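Local coordinates for Low molecular weight protein-tyrosine-phosphatase YfkJ (Bacillus subtilis, PDB 4ETM) that dephosphorylates phosphotyrosine-containing proteins as a low molecular weight protein tyrosine phosphatase and takes part in resistance to ethanol stress, at residues D55-P68 against I81-E93. Sequence-based numbering, arbitrary orientation.
With K (potassium ion), chain E.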
ATOM      1  N   ASP A  55       7.086 -19.054  -4.803  1.00 15.56           N
ATOM      2  CA  ASP A  55       5.755 -19.128  -5.399  1.00 15.85           C
ATOM      3  C   ASP A  55       5.330 -17.687  -5.640  1.00 15.41           C
ATOM      4  O   ASP A  55       6.044 -16.761  -5.252  1.00 17.24           O
ATOM      5  CB  ASP A  55       4.756 -19.821  -4.463  1.00 17.31           C
ATOM      6  CG  ASP A  55       3.413 -20.118  -5.130  1.00 19.67           C
ATOM      7  OD1 ASP A  55       3.344 -20.154  -6.383  1.00 22.66           O
ATOM      8  OD2 ASP A  55       2.414 -20.335  -4.395  1.00 23.29           O
ATOM      9  N   SER A  56       4.190 -17.476  -6.291  1.00 14.35           N
ATOM     10  CA  SER A  56       3.666 -16.117  -6.411  1.00 13.28           C
ATOM     11  C   SER A  56       2.163 -16.106  -6.192  1.00 16.23           C
ATOM     12  O   SER A  56       1.566 -17.141  -6.068  1.00 18.72           O
ATOM     13  CB  SER A  56       4.078 -15.430  -7.721  1.00 12.01           C
ATOM     14  OG  SER A  56       3.742 -16.166  -8.877  1.00 15.06           O
ATOM     15  N   ALA A  57       1.551 -14.944  -6.116  1.00 14.93           N
ATOM     16  CA  ALA A  57       0.093 -14.856  -5.977  1.00 14.94           C
ATOM     17  C   ALA A  57      -0.298 -13.406  -6.143  1.00 15.36           C
ATOM     18  O   ALA A  57       0.535 -12.505  -5.996  1.00 13.95           O
ATOM     19  CB  ALA A  57      -0.379 -15.374  -4.610  1.00 12.34           C
ATOM     20  N   GLY A  58      -1.576 -13.164  -6.416  1.00 11.55           N
ATOM     21  CA  GLY A  58      -2.023 -11.812  -6.672  1.00 10.90           C
ATOM     22  C   GLY A  58      -3.029 -11.303  -5.664  1.00  9.40           C
ATOM     23  O   GLY A  58      -3.764 -12.074  -5.068  1.00 11.08           O
ATOM     24  N   ILE A  59      -3.063  -9.987  -5.490  1.00  9.90           N
ATOM     25  CA  ILE A  59      -4.078  -9.370  -4.665  1.00  9.79           C
ATOM     26  C   ILE A  59      -5.483  -9.580  -5.234  1.00  7.77           C
ATOM     27  O   ILE A  59      -6.417  -9.917  -4.486  1.00 11.96           O
ATOM     28  CB  ILE A  59      -3.825  -7.863  -4.484  1.00 11.36           C
ATOM     29  CG1 ILE A  59      -2.482  -7.624  -3.785  1.00 10.85           C
ATOM     30  CG2 ILE A  59      -4.954  -7.275  -3.644  1.00 11.13           C
ATOM     31  CD1 ILE A  59      -2.356  -8.346  -2.451  1.00 11.42           C
ATOM     32  N   GLY A  60      -5.615  -9.389  -6.550  1.00 10.72           N
ATOM     33  CA  GLY A  60      -6.911  -9.447  -7.206  1.00 11.90           C
ATOM     34  C   GLY A  60      -7.171 -10.811  -7.805  1.00 14.20           C
ATOM     35  O   GLY A  60      -6.268 -11.643  -7.885  1.00 15.98           O
ATOM     36  N   GLY A  61      -8.400 -11.032  -8.255  1.00 14.34           N
ATOM     37  CA  GLY A  61      -8.791 -12.346  -8.738  1.00 14.49           C
ATOM     38  C   GLY A  61      -9.176 -12.426 -10.203  1.00 11.41           C
ATOM     39  O   GLY A  61      -9.678 -13.462 -10.648  1.00 14.14           O
ATOM     40  N   TRP A  62      -8.931 -11.372 -10.971  1.00 12.69           N
ATOM     41  CA  TRP A  62      -9.374 -11.350 -12.366  1.00 11.31           C
ATOM     42  C   TRP A  62      -8.762 -12.439 -13.236  1.00 13.44           C
ATOM     43  O   TRP A  62      -9.382 -12.866 -14.193  1.00 16.16           O
ATOM     44  CB  TRP A  62      -9.050 -10.006 -13.018  1.00 13.23           C
ATOM     45  CG  TRP A  62      -9.406  -8.856 -12.202  1.00 17.74           C
ATOM     46  CD1 TRP A  62     -10.636  -8.259 -12.105  1.00 15.96           C
ATOM     47  CD2 TRP A  62      -8.534  -8.131 -11.340  1.00 15.94           C
ATOM     48  NE1 TRP A  62     -10.568  -7.200 -11.236  1.00 19.29           N
ATOM     49  CE2 TRP A  62      -9.290  -7.099 -10.750  1.00 17.97           C
ATOM     50  CE3 TRP A  62      -7.175  -8.248 -11.012  1.00 13.98           C
ATOM     51  CZ2 TRP A  62      -8.738  -6.191  -9.851  1.00 17.87           C
ATOM     52  CZ3 TRP A  62      -6.636  -7.359 -10.109  1.00 14.17           C
ATOM     53  CH2 TRP A  62      -7.410  -6.335  -9.544  1.00 18.58           C
ATOM     54  N   HIS A  63      -7.554 -12.894 -12.897  1.00 13.44           N
ATOM     55  CA  HIS A  63      -6.796 -13.744 -13.814  1.00 13.93           C
ATOM     56  C   HIS A  63      -6.519 -15.135 -13.277  1.00 15.79           C
ATOM     57  O   HIS A  63      -5.752 -15.883 -13.876  1.00 18.09           O
ATOM     58  CB  HIS A  63      -5.461 -13.079 -14.131  1.00 15.22           C
ATOM     59  CG  HIS A  63      -5.583 -11.647 -14.535  1.00 14.82           C
ATOM     60  ND1 HIS A  63      -6.266 -11.241 -15.668  1.00 15.06           N
ATOM     61  CD2 HIS A  63      -5.106 -10.516 -13.962  1.00 15.91           C
ATOM     62  CE1 HIS A  63      -6.196  -9.928 -15.771  1.00 16.75           C
ATOM     63  NE2 HIS A  63      -5.493  -9.465 -14.752  1.00 13.60           N
ATOM     64  N   ILE A  64      -7.139 -15.471 -12.154  1.00 13.69           N
ATOM     65  CA  ILE A  64      -6.988 -16.794 -11.556  1.00 14.76           C
ATOM     66  C   ILE A  64      -7.016 -17.931 -12.581  1.00 17.39           C
ATOM     67  O   ILE A  64      -7.952 -18.059 -13.388  1.00 16.51           O
ATOM     68  CB  ILE A  64      -8.043 -17.049 -10.460  1.00 14.37           C
ATOM     69  CG1 ILE A  64      -7.841 -16.084  -9.296  1.00 15.55           C
ATOM     70  CG2 ILE A  64      -7.988 -18.499 -10.010  1.00 17.24           C
ATOM     71  CD1 ILE A  64      -8.911 -16.133  -8.223  1.00 15.23           C
ATOM     72  N   GLY A  65      -5.955 -18.734 -12.564  1.00 16.80           N
ATOM     73  CA  GLY A  65      -5.866 -19.890 -13.439  1.00 16.22           C
ATOM     74  C   GLY A  65      -5.185 -19.641 -14.775  1.00 20.62           C
ATOM     75  O   GLY A  65      -4.961 -20.586 -15.539  1.00 21.67           O
ATOM     76  N   ASN A  66      -4.863 -18.385 -15.068  1.00 18.43           N
ATOM     77  CA  ASN A  66      -4.194 -18.039 -16.321  1.00 18.30           C
ATOM     78  C   ASN A  66      -2.668 -18.046 -16.220  1.00 19.10           C
ATOM     79  O   ASN A  66      -2.110 -17.776 -15.157  1.00 17.75           O
ATOM     80  CB  ASN A  66      -4.694 -16.686 -16.823  1.00 20.43           C
ATOM     81  CG  ASN A  66      -6.206 -16.675 -17.042  1.00 24.90           C
ATOM     82  OD1 ASN A  66      -6.843 -17.729 -17.121  1.00 30.05           O
ATOM     83  ND2 ASN A  66      -6.781 -15.486 -17.139  1.00 29.61           N
ATOM     84  N   PRO A  67      -1.988 -18.373 -17.330  1.00 18.39           N
ATOM     85  CA  PRO A  67      -0.523 -18.326 -17.394  1.00 16.24           C
ATOM     86  C   PRO A  67      -0.060 -16.879 -17.376  1.00 16.17           C
ATOM     87  O   PRO A  67      -0.898 -15.992 -17.481  1.00 17.02           O
ATOM     88  CB  PRO A  67      -0.219 -18.962 -18.750  1.00 19.34           C
ATOM     89  CG  PRO A  67      -1.449 -18.752 -19.552  1.00 24.54           C
ATOM     90  CD  PRO A  67      -2.564 -18.923 -18.570  1.00 26.25           C
ATOM     91  N   PRO A  68       1.249 -16.639 -17.239  1.00 15.77           N
ATOM     92  CA  PRO A  68       1.651 -15.233 -17.172  1.00 17.43           C
ATOM     93  C   PRO A  68       1.306 -14.469 -18.450  1.00 14.19           C
ATOM     94  O   PRO A  68       1.098 -15.062 -19.501  1.00 16.48           O
ATOM     95  CB  PRO A  68       3.170 -15.307 -16.982  1.00 18.48           C
ATOM     96  CG  PRO A  68       3.421 -16.684 -16.410  1.00 21.68           C
ATOM     97  CD  PRO A  68       2.383 -17.560 -17.041  1.00 22.28           C
ATOM     98  N   ILE A  81      14.544 -18.627 -19.253  1.00 28.85           N
ATOM     99  CA  ILE A  81      14.016 -19.096 -17.988  1.00 27.99           C
ATOM    100  C   ILE A  81      12.636 -19.725 -18.181  1.00 29.14           C
ATOM    101  O   ILE A  81      11.772 -19.159 -18.845  1.00 26.33           O
ATOM    102  CB  ILE A  81      13.918 -17.936 -16.984  1.00 28.09           C
ATOM    103  CG1 ILE A  81      15.319 -17.469 -16.594  1.00 30.03           C
ATOM    104  CG2 ILE A  81      13.101 -18.341 -15.760  1.00 27.03           C
ATOM    105  CD1 ILE A  81      15.338 -16.207 -15.759  1.00 33.88           C
ATOM    106  N   SER A  82      12.439 -20.901 -17.597  1.00 28.68           N
ATOM    107  CA  SER A  82      11.182 -21.627 -17.730  1.00 30.81           C
ATOM    108  C   SER A  82      10.075 -21.055 -16.844  1.00 33.57           C
ATOM    109  O   SER A  82      10.347 -20.409 -15.832  1.00 30.06           O
ATOM    110  CB  SER A  82      11.394 -23.106 -17.401  1.00 40.84           C
ATOM    111  OG  SER A  82      10.151 -23.767 -17.236  1.00 41.35           O
ATOM    112  N   PHE A  83       8.828 -21.301 -17.235  1.00 33.58           N
ATOM    113  CA  PHE A  83       7.667 -20.951 -16.415  1.00 27.80           C
ATOM    114  C   PHE A  83       6.577 -22.002 -16.533  1.00 25.61           C
ATOM    115  O   PHE A  83       5.400 -21.709 -16.321  1.00 28.12           O
ATOM    116  CB  PHE A  83       7.106 -19.567 -16.763  1.00 21.35           C
ATOM    117  CG  PHE A  83       6.928 -19.329 -18.240  1.00 24.36           C
ATOM    118  CD1 PHE A  83       7.993 -18.897 -19.018  1.00 26.94           C
ATOM    119  CD2 PHE A  83       5.697 -19.521 -18.850  1.00 26.46           C
ATOM    120  CE1 PHE A  83       7.830 -18.675 -20.378  1.00 21.14           C
ATOM    121  CE2 PHE A  83       5.538 -19.305 -20.207  1.00 25.60           C
ATOM    122  CZ  PHE A  83       6.601 -18.874 -20.963  1.00 22.69           C
ATOM    123  N   ASP A  84       6.988 -23.226 -16.861  1.00 29.87           N
ATOM    124  CA  ASP A  84       6.084 -24.368 -16.976  1.00 36.37           C
ATOM    125  C   ASP A  84       5.231 -24.560 -15.723  1.00 33.25           C
ATOM    126  O   ASP A  84       5.750 -24.646 -14.611  1.00 36.90           O
ATOM    127  CB  ASP A  84       6.894 -25.640 -17.267  1.00 48.41           C
ATOM    128  CG  ASP A  84       6.029 -26.888 -17.352  1.00 58.12           C
ATOM    129  OD1 ASP A  84       5.494 -27.170 -18.446  1.00 57.46           O
ATOM    130  OD2 ASP A  84       5.897 -27.597 -16.329  1.00 65.09           O
ATOM    131  N   GLY A  85       3.916 -24.602 -15.909  1.00 28.45           N
ATOM    132  CA  GLY A  85       3.001 -24.863 -14.813  1.00 29.95           C
ATOM    133  C   GLY A  85       2.650 -23.668 -13.943  1.00 26.05           C
ATOM    134  O   GLY A  85       1.898 -23.807 -12.976  1.00 32.41           O
ATOM    135  N   MET A  86       3.191 -22.499 -14.270  1.00 24.66           N
ATOM    136  CA  MET A  86       2.882 -21.296 -13.499  1.00 21.95           C
ATOM    137  C   MET A  86       1.535 -20.716 -13.932  1.00 20.02           C
ATOM    138  O   MET A  86       1.351 -20.356 -15.101  1.00 24.32           O
ATOM    139  CB  MET A  86       4.025 -20.271 -13.588  1.00 20.90           C
ATOM    140  CG  MET A  86       5.338 -20.815 -12.987  1.00 26.14           C
ATOM    141  SD  MET A  86       6.806 -19.772 -13.152  1.00 22.84           S
ATOM    142  CE  MET A  86       6.117 -18.205 -12.644  1.00 18.74           C
ATOM    143  N   LEU A  87       0.589 -20.652 -12.993  1.00 15.10           N
ATOM    144  CA  LEU A  87      -0.784 -20.241 -13.301  1.00 18.55           C
ATOM    145  C   LEU A  87      -1.335 -19.361 -12.204  1.00 20.45           C
ATOM    146  O   LEU A  87      -1.394 -19.801 -11.070  1.00 33.96           O
ATOM    147  CB  LEU A  87      -1.696 -21.459 -13.370  1.00 22.58           C
ATOM    148  CG  LEU A  87      -1.521 -22.487 -14.471  1.00 25.13           C
ATOM    149  CD1 LEU A  87      -2.495 -23.620 -14.219  1.00 24.86           C
ATOM    150  CD2 LEU A  87      -1.779 -21.830 -15.813  1.00 24.00           C
ATOM    151  N   ALA A  88      -1.837 -18.182 -12.538  1.00 14.96           N
ATOM    152  CA  ALA A  88      -2.254 -17.201 -11.539  1.00 14.15           C
ATOM    153  C   ALA A  88      -3.174 -17.718 -10.428  1.00 14.20           C
ATOM    154  O   ALA A  88      -4.062 -18.547 -10.665  1.00 17.59           O
ATOM    155  CB  ALA A  88      -2.902 -15.998 -12.218  1.00 13.76           C
ATOM    156  N   ARG A  89      -2.961 -17.190  -9.229  1.00 12.20           N
ATOM    157  CA  ARG A  89      -3.811 -17.483  -8.081  1.00 12.22           C
ATOM    158  C   ARG A  89      -3.900 -16.254  -7.199  1.00 15.63           C
ATOM    159  O   ARG A  89      -3.059 -15.356  -7.283  1.00 17.71           O
ATOM    160  CB  ARG A  89      -3.284 -18.675  -7.281  1.00 16.35           C
ATOM    161  CG  ARG A  89      -2.178 -18.350  -6.278  1.00 18.11           C
ATOM    162  CD  ARG A  89      -1.760 -19.627  -5.541  1.00 12.44           C
ATOM    163  NE  ARG A  89      -0.608 -19.454  -4.663  1.00 17.53           N
ATOM    164  CZ  ARG A  89      -0.691 -19.037  -3.403  1.00 19.48           C
ATOM    165  NH1 ARG A  89      -1.874 -18.732  -2.866  1.00 16.99           N
ATOM    166  NH2 ARG A  89       0.409 -18.917  -2.682  1.00 17.83           N
ATOM    167  N   GLN A  90      -4.928 -16.203  -6.365  1.00 12.10           N
ATOM    168  CA  GLN A  90      -5.157 -15.052  -5.519  1.00 12.96           C
ATOM    169  C   GLN A  90      -4.651 -15.374  -4.122  1.00 12.99           C
ATOM    170  O   GLN A  90      -4.919 -16.445  -3.595  1.00 15.32           O
ATOM    171  CB  GLN A  90      -6.647 -14.720  -5.474  1.00 13.85           C
ATOM    172  CG  GLN A  90      -7.005 -13.485  -4.657  1.00 13.02           C
ATOM    173  CD  GLN A  90      -8.439 -13.051  -4.878  1.00 15.06           C
ATOM    174  OE1 GLN A  90      -9.331 -13.881  -5.064  1.00 22.97           O
ATOM    175  NE2 GLN A  90      -8.673 -11.755  -4.860  1.00 16.09           N
ATOM    176  N   VAL A  91      -3.922 -14.441  -3.528  1.00 12.21           N
ATOM    177  CA  VAL A  91      -3.379 -14.635  -2.194  1.00 11.58           C
ATOM    178  C   VAL A  91      -4.491 -14.749  -1.145  1.00 16.31           C
ATOM    179  O   VAL A  91      -5.567 -14.179  -1.292  1.00 18.01           O
ATOM    180  CB  VAL A  91      -2.435 -13.481  -1.835  1.00 15.38           C
ATOM    181  CG1 VAL A  91      -3.230 -12.198  -1.622  1.00 17.02           C
ATOM    182  CG2 VAL A  91      -1.589 -13.835  -0.618  1.00 17.49           C
ATOM    183  N   SER A  92      -4.220 -15.507  -0.093  1.00 18.55           N
ATOM    184  CA  SER A  92      -5.189 -15.690   0.975  1.00 20.18           C
ATOM    185  C   SER A  92      -4.508 -15.496   2.317  1.00 19.47           C
ATOM    186  O   SER A  92      -3.273 -15.421   2.396  1.00 19.65           O
ATOM    187  CB  SER A  92      -5.822 -17.072   0.892  1.00 27.93           C
ATOM    188  OG  SER A  92      -4.852 -18.078   1.074  1.00 27.73           O
ATOM    189  N   GLU A  93      -5.321 -15.408   3.367  1.00 28.62           N
ATOM    190  CA  GLU A  93      -4.814 -15.243   4.727  1.00 31.59           C
ATOM    191  C   GLU A  93      -3.813 -16.321   5.109  1.00 29.08           C
ATOM    192  O   GLU A  93      -2.820 -16.044   5.782  1.00 32.59           O
ATOM    193  CB  GLU A  93      -5.964 -15.242   5.735  1.00 32.82           C
ATOM    194  CG  GLU A  93      -6.904 -14.056   5.613  1.00 37.53           C
ATOM    195  CD  GLU A  93      -7.743 -13.858   6.860  1.00 48.61           C
ATOM    196  OE1 GLU A  93      -8.585 -12.933   6.876  1.00 55.71           O
ATOM    197  OE2 GLU A  93      -7.554 -14.626   7.826  1.00 50.07           O
TER
HETATM  198  K     K E 203       0.981 -18.349  -9.115  1.00 16.69           K
HETATM  199  O   HOH W   1       2.138 -17.125 -11.925  1.00 24.46           O
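At the C-terminal end of edge strand 52-58, its last residue, Gly58, pairs with Gln90 in a single bridge to the 81-93 connection. Its evidence is two backbone bonds, Gly58 N to Arg89 O at 2.8 Å and Val91 N to Gly58 O at 2.8 Å. Further along, the loop after the strand clasps the same connection again: Gly65 N donates to Ala88 O and Ala88 N to Asn66 O, both at 2.7 Å, while the Ala88 methyl packs against His63 O. The Gln90 side chain closes the bend between these two grips. With CG anti to the backbone N (chi1 -178°) and the chain extended beyond it, NE2 reaches Ile59 O at 2.9 Å in a nearly straight bond, 177° at the hydrogen, and Ile64 CD1 rests on Gln90 CB.

Arg89 turns back along the strand instead. Its NE and NH2 grip one oxygen of Asp55 side-on, NH2 to OD2 measuring 3.0 Å, with carboxylate and guanidinium planes 25° apart. The Ala57 methyl sits over one guanidinium face, and a second carboxylate, that of Asp95, pairs with NH1, so the charge is probably well neutralised. Ser56 O and Asn28 OD1 coordinate the potassium ion, and Asn28 OD1 also accepts from Arg89 N.

Gly58 lies about 5 Å from the side chain of the nucleophile Cys25, so the bridge borders the active site. Strand 52-58 pairs in parallel with strand 19-25; Ile59 and Val91, side by side, pack on helix 107-117, Met86 lies against helix 31-45, and Phe83 and Pro67 meet helix 70-78.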